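Uncharacterized tRNA/rRNA methyltransferase HI_0380 (Haemophilus influenzae, PDB 3ILK) probably methylates tRNA or rRNA, using S-adenosyl-L-methionine as methyl donor, as a member of the TrmH family of RNA methyltransferases. Local coordinates at residues Y185-T190 with R211-A216; L197-I200 with G204-R207; T34-V39 with E56-N61. One frame throughout, in Å; residues are numbered along the deposited sequence.

Contact 1: residues Y185-T190 with R211-A216; sequences YFFDYT and RLYYRA
Phe-187 and Tyr-213 mark the nearest backbone approach, their CA atoms 9.6 Å apart, where helix segments 185-190 and 211-216 run roughly antiparallel at 149° with axes 12.3 Å apart. That spacing is wide for packed helices, and large aromatic rings bridge it. Two T-shaped pairs form, and in both the phenylalanine supplies the edge and the tyrosine the face. Phe-186 swings its CG opposite the backbone N (chi1 168°), which carries the ring across so that CE2 stands over the rim of the Tyr-213 ring, 3.9 Å from CD2. Phe-187 inserts its far edge between Tyr-213 and Tyr-214 of the other helix: CE1 meets CB of Tyr-213 at 4.0 Å, while CE2 lies 3.6 Å from CZ of Tyr-214, with those two ring planes at 70°. Phenylalanine suits these buried positions because its ring has no polar end to satisfy; Tyr-213, also buried, offers a ring face while its hydroxyl hydrogen-bonds that of Tyr-213 of the second subunit. Thr-190 OG1 bonds back to Phe-186 O at 2.8 Å, satisfying a buried hydroxyl within its own helix, and also rests over one face of the Phe-186 ring. Helix 220-240 packs against Phe-186 through Leu-223, Asn-227 and Leu-230, while Met-206 and Lys-210 of helix 204-216 also touch Phe-187.

Contact 2: residues L197-I200 with G204-R207; sequences LGFI and GVMR
Ile-200 and Val-205 meet across the short connection of an antiparallel helical hairpin, in which helix 180-197 ends in a Schellman motif and the chain reverses into helix 204-216. Gly-198 is the C-prime residue of that motif: its phi of 99° would press a side chain against the preceding carbonyl oxygen, so glycine is the natural choice. The backbone N of Phe-199 turns back to Tyr-194 O, and that of Gly-198 to Gln-195 O. Beyond the glycine, Phe-199 and Ile-200 present apolar groups to the start of the next helix.

Along that helix, Gly-204 comes first, in the opening turn; a weak hydrogen bond joins its N to Asn-202 OD1 in the loop. Val-205 follows and is the hub of the contact, its CA 6.9 Å from that of Ile-200. Its two methyl groups divide the work. CG1, held between the backbone N and the carbonyl carbon (chi1 48°), lies against the fork of Ile-200, 3.7 Å from CG1 and 3.7 Å from CG2 of that residue. CG2 turns instead to the Phe-199 ring, 4.1 Å from CE2, approaching obliquely. Beta-branched residues suit this place because a short, stiff side chain can offer a methyl in each of two directions. Ile-225 of the second subunit packs on Val-205, and Gly-228 of that subunit on Phe-199.

Met-206, present as selenomethionine, is buried; its unbranched side chain, folded back on itself, touches Phe-187 and Glu-191 of helix 180-197. It adds a looser apolar contact to the turn, where the selenium atom SE sits 4.4 Å from Ile-200 CD1.

Contact 3: residues T34-V39 with E56-N61; sequences TQLCLV and ENIVKN
A chi1 of 177° lays CG of Leu-36 along the strand, toward the Val-39 end, while in Ile-58 a chi1 of -63° puts CG1 beside the backbone N, anti to the carbonyl carbon, and leaves CG2 anti to N, directed at the strand. Leu-36 CB makes the closer contact with Ile-58 CG2, at 3.8 Å, and Leu-36 CD2 a longer one at 4.2 Å, the two side chains crossing at about a right angle. The same methyl lies 4.1 Å from Thr-34 O. A branched aliphatic residue suits the helix here: the CG2 methyl lies against Leu-36 CB, and the Ile-58 side chain also touches Lys-29 of helix 18-31.

Strand 35-39 belongs to the parallel sheet of the SPOUT methyltransferase fold, between strands 8-13 and 63-65. The contact lies inside a beta-alpha-beta crossover, which joins strand 35-39 to 63-65 through helices 46-50 and 56-61. Leu-36 points to the face on which helices 18-31 and 56-61 lie, where Met-28 also packs on it, whereas Cys-37 faces away.

A single water ties Thr-34 and Leu-36 to the Ile-58 carbonyl. It donates to Thr-34 O and, at 2.7 Å, to Ile-58 O, and it accepts from Leu-36 N over a longer 3.3 Å. Thr-34, partly exposed, uses OG1 to bond Glu-6, while Asn-57 OD1 takes a hydrogen bond from Lys-29 NZ.

Contacts 1 and 2 share helix 204-216 and belong to the helical C-terminal part, contact 2 being nested along the chain inside the loop that contact 1 closes. They touch through Met-206, whose CE lies 3.5 Å from Phe-187 O. Contact 1 is largely buried and aromatic; contact 2, at the turn, is aliphatic and only partly buried, and both adjoin the second subunit. Contact 3 lies on the opposite side of the chain's centre, about 59 Å from contact 1 centre to centre. It is a buried strand-helix contact of the methyltransferase sheet, touched by no other chain, and it alone combines methyl packing with a bridging water.

Contact 1: residues Y185-T190 with R211-A216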
ATOM      1  N   TYR A 185     -11.957 -38.159   2.297  1.00 13.81           N
ATOM      2  CA  TYR A 185     -11.597 -38.768   3.563  1.00 14.95           C
ATOM      3  C   TYR A 185     -11.771 -37.732   4.664  1.00 15.98           C
ATOM      4  O   TYR A 185     -12.294 -38.040   5.739  1.00 15.96           O
ATOM      5  CB  TYR A 185     -10.150 -39.261   3.558  1.00 13.99           C
ATOM      6  CG  TYR A 185      -9.770 -39.929   4.860  1.00 16.28           C
ATOM      7  CD1 TYR A 185      -9.752 -41.319   4.940  1.00 17.06           C
ATOM      8  CD2 TYR A 185      -9.448 -39.166   6.035  1.00 15.67           C
ATOM      9  CE1 TYR A 185      -9.436 -41.967   6.092  1.00 18.09           C
ATOM     10  CE2 TYR A 185      -9.128 -39.813   7.213  1.00 16.13           C
ATOM     11  CZ  TYR A 185      -9.125 -41.230   7.219  1.00 17.97           C
ATOM     12  OH  TYR A 185      -8.800 -41.972   8.320  1.00 19.94           O
ATOM     13  N   PHE A 186     -11.336 -36.507   4.374  1.00 17.96           N
ATOM     14  CA  PHE A 186     -11.383 -35.353   5.338  1.00 18.93           C
ATOM     15  C   PHE A 186     -12.813 -35.011   5.748  1.00 19.76           C
ATOM     16  O   PHE A 186     -13.056 -34.513   6.860  1.00 20.29           O
ATOM     17  CB  PHE A 186     -10.780 -34.100   4.680  1.00 18.00           C
ATOM     18  CG  PHE A 186     -11.032 -32.780   5.462  1.00 23.09           C
ATOM     19  CD1 PHE A 186     -10.597 -32.645   6.744  1.00 21.95           C
ATOM     20  CD2 PHE A 186     -11.717 -31.704   4.874  1.00 23.14           C
ATOM     21  CE1 PHE A 186     -10.806 -31.445   7.458  1.00 27.85           C
ATOM     22  CE2 PHE A 186     -11.959 -30.542   5.571  1.00 27.15           C
ATOM     23  CZ  PHE A 186     -11.487 -30.392   6.852  1.00 26.09           C
ATOM     24  N   PHE A 187     -13.766 -35.211   4.838  1.00 20.84           N
ATOM     25  CA  PHE A 187     -15.155 -34.872   5.149  1.00 21.39           C
ATOM     26  C   PHE A 187     -15.737 -35.937   6.063  1.00 22.21           C
ATOM     27  O   PHE A 187     -16.281 -35.600   7.099  1.00 23.38           O
ATOM     28  CB  PHE A 187     -16.020 -34.665   3.894  1.00 22.29           C
ATOM     29  CG  PHE A 187     -15.605 -33.494   3.044  1.00 23.84           C
ATOM     30  CD1 PHE A 187     -15.414 -32.223   3.616  1.00 28.05           C
ATOM     31  CD2 PHE A 187     -15.454 -33.648   1.671  1.00 25.61           C
ATOM     32  CE1 PHE A 187     -15.042 -31.135   2.823  1.00 29.63           C
ATOM     33  CE2 PHE A 187     -15.081 -32.581   0.870  1.00 28.33           C
ATOM     34  CZ  PHE A 187     -14.863 -31.328   1.440  1.00 28.13           C
ATOM     35  N   ASP A 188     -15.587 -37.218   5.713  1.00 22.03           N
ATOM     36  CA  ASP A 188     -15.992 -38.298   6.625  1.00 23.22           C
ATOM     37  C   ASP A 188     -15.359 -38.196   8.017  1.00 24.09           C
ATOM     38  O   ASP A 188     -16.019 -38.462   9.019  1.00 24.31           O
ATOM     39  CB  ASP A 188     -15.730 -39.664   5.982  1.00 23.38           C
ATOM     40  CG  ASP A 188     -16.441 -39.798   4.664  1.00 23.94           C
ATOM     41  OD1 ASP A 188     -16.422 -40.891   4.010  1.00 23.71           O
ATOM     42  OD2 ASP A 188     -17.062 -38.774   4.293  1.00 21.55           O
ATOM     43  N   TYR A 189     -14.102 -37.769   8.067  1.00 24.65           N
ATOM     44  CA  TYR A 189     -13.375 -37.588   9.314  1.00 25.69           C
ATOM     45  C   TYR A 189     -13.967 -36.424  10.153  1.00 26.41           C
ATOM     46  O   TYR A 189     -14.232 -36.605  11.332  1.00 26.95           O
ATOM     47  CB  TYR A 189     -11.876 -37.396   9.012  1.00 25.19           C
ATOM     48  CG  TYR A 189     -10.895 -37.465  10.201  1.00 25.35           C
ATOM     49  CD1 TYR A 189     -11.266 -38.011  11.440  1.00 23.52           C
ATOM     50  CD2 TYR A 189      -9.569 -37.043  10.039  1.00 26.28           C
ATOM     51  CE1 TYR A 189     -10.357 -38.126  12.473  1.00 25.41           C
ATOM     52  CE2 TYR A 189      -8.634 -37.110  11.093  1.00 25.79           C
ATOM     53  CZ  TYR A 189      -9.038 -37.659  12.304  1.00 27.27           C
ATOM     54  OH  TYR A 189      -8.134 -37.757  13.343  1.00 26.70           O
ATOM     55  N   THR A 190     -14.145 -35.244   9.546  1.00 26.98           N
ATOM     56  CA  THR A 190     -14.882 -34.126  10.157  1.00 26.81           C
ATOM     57  C   THR A 190     -16.256 -34.594  10.701  1.00 28.06           C
ATOM     58  O   THR A 190     -16.596 -34.325  11.862  1.00 27.32           O
ATOM     59  CB  THR A 190     -15.088 -32.974   9.139  1.00 26.62           C
ATOM     60  OG1 THR A 190     -13.818 -32.495   8.669  1.00 24.57           O
ATOM     61  CG2 THR A 190     -15.892 -31.817   9.749  1.00 26.44           C
ATOM     62  N   ARG A 211     -19.461 -27.318   0.535  1.00 27.58           N
ATOM     63  CA  ARG A 211     -19.615 -26.127  -0.278  1.00 27.23           C
ATOM     64  C   ARG A 211     -18.491 -25.117   0.032  1.00 26.77           C
ATOM     65  O   ARG A 211     -17.811 -24.623  -0.868  1.00 26.45           O
ATOM     66  CB  ARG A 211     -20.994 -25.533  -0.026  1.00 26.88           C
ATOM     67  CG  ARG A 211     -21.391 -24.434  -0.973  1.00 27.67           C
ATOM     68  CD  ARG A 211     -22.589 -23.696  -0.410  1.00 27.32           C
ATOM     69  NE  ARG A 211     -22.839 -22.439  -1.103  1.00 28.52           N
ATOM     70  CZ  ARG A 211     -22.590 -21.234  -0.596  1.00 29.81           C
ATOM     71  NH1 ARG A 211     -22.080 -21.099   0.624  1.00 29.01           N
ATOM     72  NH2 ARG A 211     -22.859 -20.155  -1.313  1.00 30.45           N
ATOM     73  N   LEU A 212     -18.293 -24.846   1.315  1.00 26.65           N
ATOM     74  CA  LEU A 212     -17.243 -23.940   1.782  1.00 26.23           C
ATOM     75  C   LEU A 212     -15.849 -24.367   1.306  1.00 26.54           C
ATOM     76  O   LEU A 212     -15.104 -23.555   0.735  1.00 25.88           O
ATOM     77  CB  LEU A 212     -17.256 -23.894   3.308  1.00 26.12           C
ATOM     78  CG  LEU A 212     -16.002 -23.326   3.979  1.00 24.64           C
ATOM     79  CD1 LEU A 212     -15.873 -21.860   3.623  1.00 24.25           C
ATOM     80  CD2 LEU A 212     -16.072 -23.561   5.466  1.00 22.31           C
ATOM     81  N   TYR A 213     -15.515 -25.636   1.542  1.00 26.85           N
ATOM     82  CA  TYR A 213     -14.167 -26.134   1.291  1.00 28.02           C
ATOM     83  C   TYR A 213     -13.863 -26.336  -0.192  1.00 28.67           C
ATOM     84  O   TYR A 213     -12.751 -26.028  -0.629  1.00 28.79           O
ATOM     85  CB  TYR A 213     -13.838 -27.360   2.159  1.00 27.22           C
ATOM     86  CG  TYR A 213     -13.594 -26.962   3.600  1.00 29.40           C
ATOM     87  CD1 TYR A 213     -12.638 -25.992   3.911  1.00 25.58           C
ATOM     88  CD2 TYR A 213     -14.324 -27.529   4.656  1.00 29.41           C
ATOM     89  CE1 TYR A 213     -12.400 -25.612   5.209  1.00 28.89           C
ATOM     90  CE2 TYR A 213     -14.088 -27.120   6.002  1.00 25.82           C
ATOM     91  CZ  TYR A 213     -13.120 -26.165   6.256  1.00 27.86           C
ATOM     92  OH  TYR A 213     -12.856 -25.719   7.554  1.00 24.20           O
ATOM     93  N   TYR A 214     -14.859 -26.798  -0.951  1.00 29.20           N
ATOM     94  CA  TYR A 214     -14.783 -26.835  -2.423  1.00 30.62           C
ATOM     95  C   TYR A 214     -14.633 -25.424  -3.016  1.00 29.92           C
ATOM     96  O   TYR A 214     -13.822 -25.206  -3.918  1.00 30.38           O
ATOM     97  CB  TYR A 214     -16.005 -27.541  -3.057  1.00 30.80           C
ATOM     98  CG  TYR A 214     -16.030 -29.055  -2.865  1.00 35.38           C
ATOM     99  CD1 TYR A 214     -14.878 -29.825  -3.063  1.00 38.10           C
ATOM    100  CD2 TYR A 214     -17.202 -29.722  -2.509  1.00 37.93           C
ATOM    101  CE1 TYR A 214     -14.881 -31.196  -2.878  1.00 39.49           C
ATOM    102  CE2 TYR A 214     -17.217 -31.122  -2.336  1.00 38.33           C
ATOM    103  CZ  TYR A 214     -16.052 -31.843  -2.519  1.00 40.26           C
ATOM    104  OH  TYR A 214     -16.032 -33.220  -2.359  1.00 42.45           O
ATOM    105  N   ARG A 215     -15.410 -24.473  -2.515  1.00 28.99           N
ATOM    106  CA  ARG A 215     -15.254 -23.078  -2.930  1.00 28.19           C
ATOM    107  C   ARG A 215     -13.823 -22.586  -2.633  1.00 27.83           C
ATOM    108  O   ARG A 215     -13.196 -21.919  -3.454  1.00 27.75           O
ATOM    109  CB  ARG A 215     -16.297 -22.208  -2.234  1.00 28.67           C
ATOM    110  CG  ARG A 215     -16.670 -20.944  -2.982  1.00 28.33           C
ATOM    111  CD  ARG A 215     -17.811 -20.224  -2.295  1.00 29.01           C
ATOM    112  NE  ARG A 215     -17.364 -19.487  -1.110  1.00 27.86           N
ATOM    113  CZ  ARG A 215     -17.732 -19.763   0.141  1.00 28.27           C
ATOM    114  NH1 ARG A 215     -18.570 -20.760   0.398  1.00 29.21           N
ATOM    115  NH2 ARG A 215     -17.266 -19.026   1.141  1.00 28.74           N
ATOM    116  N   ALA A 216     -13.314 -22.936  -1.457  1.00 27.23           N
ATOM    117  CA  ALA A 216     -11.939 -22.605  -1.058  1.00 26.93           C
ATOM    118  C   ALA A 216     -10.877 -23.140  -2.033  1.00 26.52           C
ATOM    119  O   ALA A 216      -9.920 -22.422  -2.371  1.00 26.25           O
ATOM    120  CB  ALA A 216     -11.662 -23.118   0.355  1.00 26.38           C
TER

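Contact 2: residues L197-I200 with G204-R207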
ATOM      1  N   LEU A 197     -18.752 -35.673  19.002  1.00 27.53           N
ATOM      2  CA  LEU A 197     -18.915 -34.571  19.963  1.00 27.76           C
ATOM      3  C   LEU A 197     -20.365 -34.359  20.393  1.00 27.48           C
ATOM      4  O   LEU A 197     -20.630 -33.999  21.546  1.00 28.01           O
ATOM      5  CB  LEU A 197     -18.342 -33.267  19.385  1.00 27.64           C
ATOM      6  CG  LEU A 197     -16.927 -32.810  19.755  1.00 28.32           C
ATOM      7  CD1 LEU A 197     -16.098 -33.887  20.445  1.00 29.12           C
ATOM      8  CD2 LEU A 197     -16.210 -32.270  18.518  1.00 26.81           C
ATOM      9  N   GLY A 198     -21.296 -34.580  19.471  1.00 27.07           N
ATOM     10  CA  GLY A 198     -22.713 -34.314  19.713  1.00 26.77           C
ATOM     11  C   GLY A 198     -23.127 -32.986  19.110  1.00 26.75           C
ATOM     12  O   GLY A 198     -24.130 -32.404  19.506  1.00 26.56           O
ATOM     13  N   PHE A 199     -22.341 -32.507  18.148  1.00 26.95           N
ATOM     14  CA  PHE A 199     -22.613 -31.241  17.469  1.00 27.36           C
ATOM     15  C   PHE A 199     -23.536 -31.403  16.257  1.00 27.79           C
ATOM     16  O   PHE A 199     -24.481 -30.632  16.084  1.00 27.70           O
ATOM     17  CB  PHE A 199     -21.297 -30.567  17.062  1.00 27.45           C
ATOM     18  CG  PHE A 199     -21.476 -29.285  16.294  1.00 27.06           C
ATOM     19  CD1 PHE A 199     -21.930 -28.129  16.933  1.00 26.01           C
ATOM     20  CD2 PHE A 199     -21.184 -29.229  14.932  1.00 26.24           C
ATOM     21  CE1 PHE A 199     -22.101 -26.942  16.225  1.00 25.29           C
ATOM     22  CE2 PHE A 199     -21.351 -28.048  14.217  1.00 25.66           C
ATOM     23  CZ  PHE A 199     -21.803 -26.900  14.865  1.00 26.91           C
ATOM     24  N   ILE A 200     -23.251 -32.401  15.420  1.00 28.63           N
ATOM     25  CA  ILE A 200     -24.023 -32.662  14.202  1.00 29.15           C
ATOM     26  C   ILE A 200     -25.350 -33.341  14.548  1.00 29.69           C
ATOM     27  O   ILE A 200     -25.359 -34.355  15.244  1.00 29.89           O
ATOM     28  CB  ILE A 200     -23.216 -33.540  13.193  1.00 29.02           C
ATOM     29  CG1 ILE A 200     -21.948 -32.816  12.747  1.00 28.71           C
ATOM     30  CG2 ILE A 200     -24.081 -33.927  11.962  1.00 29.19           C
ATOM     31  CD1 ILE A 200     -20.941 -33.688  12.035  1.00 28.34           C
ATOM     32  N   GLY A 204     -27.201 -31.003   6.877  1.00 30.69           N
ATOM     33  CA  GLY A 204     -26.943 -29.642   6.405  1.00 30.39           C
ATOM     34  C   GLY A 204     -25.577 -29.086   6.786  1.00 30.22           C
ATOM     35  O   GLY A 204     -24.973 -28.335   6.021  1.00 30.04           O
ATOM     36  N   VAL A 205     -25.083 -29.438   7.969  1.00 30.09           N
ATOM     37  CA  VAL A 205     -23.755 -28.955   8.390  1.00 30.32           C
ATOM     38  C   VAL A 205     -22.674 -29.437   7.397  1.00 30.00           C
ATOM     39  O   VAL A 205     -21.919 -28.628   6.858  1.00 29.80           O
ATOM     40  CB  VAL A 205     -23.438 -29.253   9.899  1.00 30.04           C
ATOM     41  CG1 VAL A 205     -23.754 -30.684  10.264  1.00 31.10           C
ATOM     42  CG2 VAL A 205     -21.996 -28.946  10.225  1.00 30.79           C
HETATM   43  N   MSE A 206     -22.654 -30.734   7.104  1.00 30.21           N
HETATM   44  CA  MSE A 206     -21.673 -31.280   6.149  1.00 30.37           C
HETATM   45  C   MSE A 206     -21.789 -30.707   4.744  1.00 30.06           C
HETATM   46  O   MSE A 206     -20.772 -30.468   4.090  1.00 29.27           O
HETATM   47  CB  MSE A 206     -21.708 -32.805   6.106  1.00 30.20           C
HETATM   48  CG  MSE A 206     -21.129 -33.459   7.338  1.00 32.36           C
HETATM   49 SE   MSE A 206     -19.461 -32.631   7.977  0.80 37.84          SE
HETATM   50  CE  MSE A 206     -18.303 -32.848   6.408  1.00 34.08           C
ATOM     51  N   ARG A 207     -23.031 -30.467   4.316  1.00 30.30           N
ATOM     52  CA  ARG A 207     -23.336 -29.940   2.984  1.00 30.54           C
ATOM     53  C   ARG A 207     -22.769 -28.530   2.837  1.00 30.23           C
ATOM     54  O   ARG A 207     -22.169 -28.190   1.806  1.00 30.10           O
ATOM     55  CB  ARG A 207     -24.855 -29.933   2.736  1.00 30.78           C
ATOM     56  CG  ARG A 207     -25.244 -29.555   1.310  1.00 32.12           C
ATOM     57  CD  ARG A 207     -26.701 -29.131   1.157  1.00 34.38           C
ATOM     58  NE  ARG A 207     -27.027 -27.964   1.969  1.00 35.81           N
ATOM     59  CZ  ARG A 207     -27.925 -27.954   2.953  1.00 36.71           C
ATOM     60  NH1 ARG A 207     -28.619 -29.050   3.244  1.00 37.22           N
ATOM     61  NH2 ARG A 207     -28.136 -26.841   3.640  1.00 36.92           N
TER

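Contact 3: residues T34-V39 with E56-N61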
ATOM      1  N   THR A  34      17.120   6.501 -13.323  1.00 21.77           N
ATOM      2  CA  THR A  34      18.438   7.148 -13.456  1.00 22.23           C
ATOM      3  C   THR A  34      18.581   8.137 -14.613  1.00 21.82           C
ATOM      4  O   THR A  34      19.567   8.865 -14.644  1.00 23.11           O
ATOM      5  CB  THR A  34      19.531   6.092 -13.669  1.00 21.73           C
ATOM      6  OG1 THR A  34      19.148   5.288 -14.791  1.00 23.21           O
ATOM      7  CG2 THR A  34      19.674   5.176 -12.441  1.00 24.62           C
ATOM      8  N   GLN A  35      17.677   8.143 -15.595  1.00 21.42           N
ATOM      9  CA  GLN A  35      17.912   8.960 -16.791  1.00 22.96           C
ATOM     10  C   GLN A  35      17.087  10.200 -16.790  1.00 22.29           C
ATOM     11  O   GLN A  35      15.881  10.131 -16.991  1.00 23.09           O
ATOM     12  CB  GLN A  35      17.579   8.229 -18.071  1.00 24.73           C
ATOM     13  CG  GLN A  35      18.133   6.824 -18.160  1.00 31.11           C
ATOM     14  CD  GLN A  35      19.400   6.775 -18.945  1.00 41.65           C
ATOM     15  OE1 GLN A  35      19.418   6.286 -20.077  1.00 47.69           O
ATOM     16  NE2 GLN A  35      20.478   7.315 -18.374  1.00 45.06           N
ATOM     17  N   LEU A  36      17.757  11.323 -16.625  1.00 20.97           N
ATOM     18  CA  LEU A  36      17.130  12.606 -16.515  1.00 20.84           C
ATOM     19  C   LEU A  36      17.540  13.520 -17.708  1.00 20.80           C
ATOM     20  O   LEU A  36      18.716  13.634 -18.057  1.00 20.37           O
ATOM     21  CB  LEU A  36      17.528  13.261 -15.157  1.00 19.65           C
ATOM     22  CG  LEU A  36      16.962  14.668 -14.984  1.00 18.79           C
ATOM     23  CD1 LEU A  36      15.425  14.612 -14.859  1.00 21.14           C
ATOM     24  CD2 LEU A  36      17.597  15.382 -13.738  1.00 18.34           C
ATOM     25  N   CYS A  37      16.545  14.167 -18.305  1.00 22.02           N
ATOM     26  CA  CYS A  37      16.742  15.143 -19.370  1.00 22.70           C
ATOM     27  C   CYS A  37      15.972  16.435 -19.063  1.00 23.77           C
ATOM     28  O   CYS A  37      14.755  16.395 -18.765  1.00 24.85           O
ATOM     29  CB  CYS A  37      16.284  14.514 -20.676  1.00 22.26           C
ATOM     30  SG  CYS A  37      16.423  15.533 -22.143  1.00 26.06           S
ATOM     31  N   LEU A  38      16.698  17.558 -19.095  1.00 21.91           N
ATOM     32  CA  LEU A  38      16.195  18.932 -18.944  1.00 21.56           C
ATOM     33  C   LEU A  38      16.069  19.679 -20.295  1.00 21.42           C
ATOM     34  O   LEU A  38      17.014  19.651 -21.105  1.00 19.83           O
ATOM     35  CB  LEU A  38      17.110  19.705 -17.986  1.00 20.05           C
ATOM     36  CG  LEU A  38      17.552  18.983 -16.683  1.00 20.24           C
ATOM     37  CD1 LEU A  38      18.452  19.905 -15.830  1.00 18.03           C
ATOM     38  CD2 LEU A  38      16.304  18.505 -15.868  1.00 19.06           C
ATOM     39  N   VAL A  39      14.886  20.270 -20.549  1.00 21.60           N
ATOM     40  CA  VAL A  39      14.681  21.169 -21.693  1.00 22.20           C
ATOM     41  C   VAL A  39      14.740  22.580 -21.179  1.00 23.40           C
ATOM     42  O   VAL A  39      13.937  22.981 -20.313  1.00 24.69           O
ATOM     43  CB  VAL A  39      13.385  20.897 -22.434  1.00 23.16           C
ATOM     44  CG1 VAL A  39      13.223  21.774 -23.738  1.00 18.93           C
ATOM     45  CG2 VAL A  39      13.265  19.338 -22.826  1.00 22.34           C
ATOM     46  N   GLU A  56      23.075  13.273  -6.507  1.00 20.38           N
ATOM     47  CA  GLU A  56      23.852  14.149  -7.377  1.00 21.16           C
ATOM     48  C   GLU A  56      24.207  13.496  -8.713  1.00 20.81           C
ATOM     49  O   GLU A  56      24.284  14.180  -9.737  1.00 20.79           O
ATOM     50  CB  GLU A  56      25.139  14.620  -6.704  1.00 21.42           C
ATOM     51  CG  GLU A  56      24.950  15.603  -5.548  1.00 25.19           C
ATOM     52  CD  GLU A  56      24.624  14.913  -4.225  1.00 30.93           C
ATOM     53  OE1 GLU A  56      24.400  13.684  -4.218  1.00 30.99           O
ATOM     54  OE2 GLU A  56      24.604  15.601  -3.176  1.00 34.63           O
ATOM     55  N   ASN A  57      24.453  12.188  -8.691  1.00 19.98           N
ATOM     56  CA  ASN A  57      24.868  11.482  -9.893  1.00 20.76           C
ATOM     57  C   ASN A  57      23.861  11.715 -11.017  1.00 20.48           C
ATOM     58  O   ASN A  57      24.241  11.945 -12.203  1.00 19.50           O
ATOM     59  CB  ASN A  57      25.050   9.979  -9.619  1.00 20.86           C
ATOM     60  CG  ASN A  57      23.739   9.289  -9.147  1.00 25.75           C
ATOM     61  OD1 ASN A  57      23.128   9.658  -8.112  1.00 27.61           O
ATOM     62  ND2 ASN A  57      23.305   8.287  -9.910  1.00 28.07           N
ATOM     63  N   ILE A  58      22.578  11.679 -10.641  1.00 20.62           N
ATOM     64  CA  ILE A  58      21.470  11.852 -11.608  1.00 20.65           C
ATOM     65  C   ILE A  58      21.502  13.259 -12.217  1.00 20.73           C
ATOM     66  O   ILE A  58      21.403  13.397 -13.420  1.00 19.64           O
ATOM     67  CB  ILE A  58      20.097  11.446 -10.981  1.00 20.73           C
ATOM     68  CG1 ILE A  58      20.113   9.943 -10.613  1.00 22.61           C
ATOM     69  CG2 ILE A  58      18.925  11.872 -11.887  1.00 17.37           C
ATOM     70  CD1 ILE A  58      18.906   9.412  -9.769  1.00 24.88           C
ATOM     71  N   VAL A  59      21.731  14.279 -11.382  1.00 20.38           N
ATOM     72  CA  VAL A  59      21.857  15.664 -11.828  1.00 19.81           C
ATOM     73  C   VAL A  59      23.099  15.874 -12.705  1.00 20.27           C
ATOM     74  O   VAL A  59      23.010  16.569 -13.741  1.00 20.20           O
ATOM     75  CB  VAL A  59      21.919  16.620 -10.618  1.00 20.55           C
ATOM     76  CG1 VAL A  59      22.095  18.112 -11.059  1.00 18.15           C
ATOM     77  CG2 VAL A  59      20.715  16.431  -9.735  1.00 18.31           C
ATOM     78  N   LYS A  60      24.229  15.248 -12.329  1.00 20.33           N
ATOM     79  CA  LYS A  60      25.484  15.348 -13.128  1.00 21.44           C
ATOM     80  C   LYS A  60      25.306  14.775 -14.515  1.00 20.81           C
ATOM     81  O   LYS A  60      25.758  15.348 -15.529  1.00 20.78           O
ATOM     82  CB  LYS A  60      26.654  14.581 -12.443  1.00 21.97           C
ATOM     83  CG  LYS A  60      27.214  15.197 -11.166  1.00 23.54           C
ATOM     84  CD  LYS A  60      28.349  14.278 -10.630  1.00 26.85           C
ATOM     85  CE  LYS A  60      28.884  14.776  -9.310  1.00 28.57           C
ATOM     86  NZ  LYS A  60      29.920  13.875  -8.697  1.00 28.34           N
ATOM     87  N   ASN A  61      24.649  13.616 -14.571  1.00 20.60           N
ATOM     88  CA  ASN A  61      24.552  12.890 -15.837  1.00 20.24           C
ATOM     89  C   ASN A  61      23.391  13.322 -16.710  1.00 20.23           C
ATOM     90  O   ASN A  61      23.223  12.829 -17.806  1.00 20.51           O
ATOM     91  CB  ASN A  61      24.575  11.372 -15.566  1.00 21.13           C
ATOM     92  CG  ASN A  61      25.976  10.880 -15.107  1.00 21.45           C
ATOM     93  OD1 ASN A  61      26.117  10.263 -14.070  1.00 27.80           O
ATOM     94  ND2 ASN A  61      26.987  11.159 -15.886  1.00 25.07           N
TER
HETATM   95  O   HOH W   1      20.741  11.542 -15.284  1.00 16.73           O